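Multiheme cytochrome cf (Carboxydothermus ferrireducens DSM 11255, PDB 6QVM) probably sits in the S-layer and passes electrons along its chain of hemes c to insoluble ferric iron outside the cell. Local coordinates at residues L261-Q266 with M290-D295. Numbering follows the deposited sequence.
Sequences LNDKFQ and MPYAFD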
# COMPACT_ATOMS: atom_id res chain seq x y z
N LEU A 261 -7.34 11.79 34.90
CA LEU A 261 -6.32 11.03 35.59
C LEU A 261 -4.90 11.47 35.22
O LEU A 261 -3.93 10.95 35.78
CB LEU A 261 -6.47 9.53 35.29
CG LEU A 261 -7.82 8.84 35.54
CD1 LEU A 261 -7.61 7.33 35.62
CD2 LEU A 261 -8.50 9.36 36.80
N ASN A 262 -4.76 12.41 34.28
CA ASN A 262 -3.46 12.91 33.84
C ASN A 262 -3.20 14.23 34.56
O ASN A 262 -3.89 15.23 34.31
CB ASN A 262 -3.42 13.09 32.33
CG ASN A 262 -2.01 13.28 31.80
OD1 ASN A 262 -1.11 13.68 32.53
ND2 ASN A 262 -1.81 12.97 30.52
N ASP A 263 -2.22 14.23 35.47
CA ASP A 263 -1.93 15.38 36.31
C ASP A 263 -0.83 16.28 35.75
O ASP A 263 -0.63 17.39 36.27
CB ASP A 263 -1.55 14.92 37.72
CG ASP A 263 -0.52 13.82 37.70
OD1 ASP A 263 -0.43 13.11 36.68
OD2 ASP A 263 0.21 13.66 38.71
N LYS A 264 -0.11 15.85 34.72
CA LYS A 264 0.95 16.67 34.13
C LYS A 264 0.52 17.44 32.89
O LYS A 264 1.01 18.55 32.68
CB LYS A 264 2.16 15.80 33.79
CG LYS A 264 2.71 15.02 34.99
CD LYS A 264 4.22 14.89 34.97
CE LYS A 264 4.68 13.91 36.05
NZ LYS A 264 6.16 13.86 36.15
N PHE A 265 -0.40 16.90 32.08
CA PHE A 265 -0.88 17.66 30.94
C PHE A 265 -2.30 17.24 30.59
O PHE A 265 -2.84 16.27 31.13
CB PHE A 265 0.05 17.54 29.72
CG PHE A 265 0.27 16.13 29.24
CD1 PHE A 265 1.22 15.32 29.83
CD2 PHE A 265 -0.47 15.62 28.18
CE1 PHE A 265 1.43 14.03 29.39
CE2 PHE A 265 -0.27 14.33 27.73
CZ PHE A 265 0.69 13.53 28.33
N GLN A 266 -2.90 18.01 29.68
CA GLN A 266 -4.27 17.84 29.23
C GLN A 266 -4.29 17.85 27.70
O GLN A 266 -3.27 18.07 27.05
CB GLN A 266 -5.19 18.94 29.78
CG GLN A 266 -5.40 18.85 31.28
CD GLN A 266 -6.16 17.60 31.67
OE1 GLN A 266 -7.33 17.43 31.33
NE2 GLN A 266 -5.48 16.70 32.38
N MET A 290 6.04 14.11 25.61
CA MET A 290 5.47 14.47 26.90
C MET A 290 5.82 13.42 27.95
O MET A 290 6.21 12.30 27.63
CB MET A 290 3.95 14.61 26.77
CG MET A 290 3.53 15.53 25.64
SD MET A 290 2.98 17.14 26.22
CE MET A 290 1.59 17.38 25.15
N PRO A 291 5.71 13.77 29.24
CA PRO A 291 6.18 12.84 30.29
C PRO A 291 5.37 11.56 30.43
O PRO A 291 5.87 10.61 31.04
CB PRO A 291 6.10 13.70 31.57
CG PRO A 291 5.12 14.77 31.26
CD PRO A 291 5.34 15.08 29.80
N TYR A 292 4.14 11.49 29.91
CA TYR A 292 3.33 10.28 30.00
C TYR A 292 3.04 9.71 28.62
O TYR A 292 2.92 10.44 27.64
CB TYR A 292 1.99 10.53 30.71
CG TYR A 292 2.07 10.80 32.19
CD1 TYR A 292 2.99 10.16 33.00
CD2 TYR A 292 1.19 11.70 32.78
CE1 TYR A 292 3.04 10.41 34.36
CE2 TYR A 292 1.23 11.96 34.13
CZ TYR A 292 2.16 11.32 34.92
OH TYR A 292 2.19 11.58 36.27
N ALA A 293 2.94 8.38 28.57
CA ALA A 293 2.33 7.67 27.46
C ALA A 293 1.05 7.02 27.96
O ALA A 293 0.83 6.88 29.16
CB ALA A 293 3.29 6.62 26.89
N PHE A 294 0.19 6.63 27.02
CA PHE A 294 -1.04 5.93 27.35
C PHE A 294 -0.90 4.47 26.94
O PHE A 294 -0.70 4.18 25.75
CB PHE A 294 -2.26 6.56 26.68
CG PHE A 294 -3.57 6.08 27.23
CD1 PHE A 294 -4.23 5.00 26.66
CD2 PHE A 294 -4.14 6.69 28.33
CE1 PHE A 294 -5.43 4.55 27.16
CE2 PHE A 294 -5.35 6.24 28.85
CZ PHE A 294 -5.99 5.17 28.27
N ASP A 295 -1.00 3.57 27.90
CA ASP A 295 -0.94 2.13 27.64
C ASP A 295 -2.34 1.62 27.35
O ASP A 295 -3.22 1.68 28.21
CB ASP A 295 -0.32 1.41 28.84
CG ASP A 295 -0.08 -0.06 28.58
OD1 ASP A 295 -1.07 -0.83 28.53
OD2 ASP A 295 1.09 -0.46 28.42
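F265 lies against M290 and Y292 where an Asx-turn loop, in the connection between strands 247-248 and 270-275, packs against the segment that runs into strand 292-295, the fourth strand in the order of a five-stranded antiparallel sheet. The close-packed half of the contact surrounds the F265 ring. M290 covers one face: its CB makes a CH-pi contact toward the rim, while SD stands 4.3 Å from the ring centroid, nearly on the normal, as a Met-aromatic contact. On the opposite face, ND2 of N262 lies 3.3 Å above the plane, over the centre. The backbone N of Y292 meets the ring at its edge, 3.8 Å from F265 CE1. V270 on strand 270-275, two strands away in the sheet order, touches both F265 and M290.

N262, its CG anti to the backbone N (chi1 -166°), turns OD1 back over its own loop, where it accepts from K264 N at 3.2 Å to close the Asx turn and more weakly from F265 N. The same oxygen touches the edge of the Y292 ring, 3.0 Å from CD2. W301 on strand 300-303 packs against both N262 and Y292.

Toward solvent the fit is looser. The exposed K264 lays its aliphatic chain across P291 and the Y292 ring, CD reaching P291 CG at 3.8 Å and CE passing the phenol oxygen. A phenylalanine in place of Y292 would probably keep the ring contacts but leave the D263 carboxylate without its phenol donor, and the exposed D263 turn less firmly tied to the strand. That bond runs from Y292 OH to the syn side of D263 OD1 at 3.1 Å, with the carboxylate and ring planes only 14° apart.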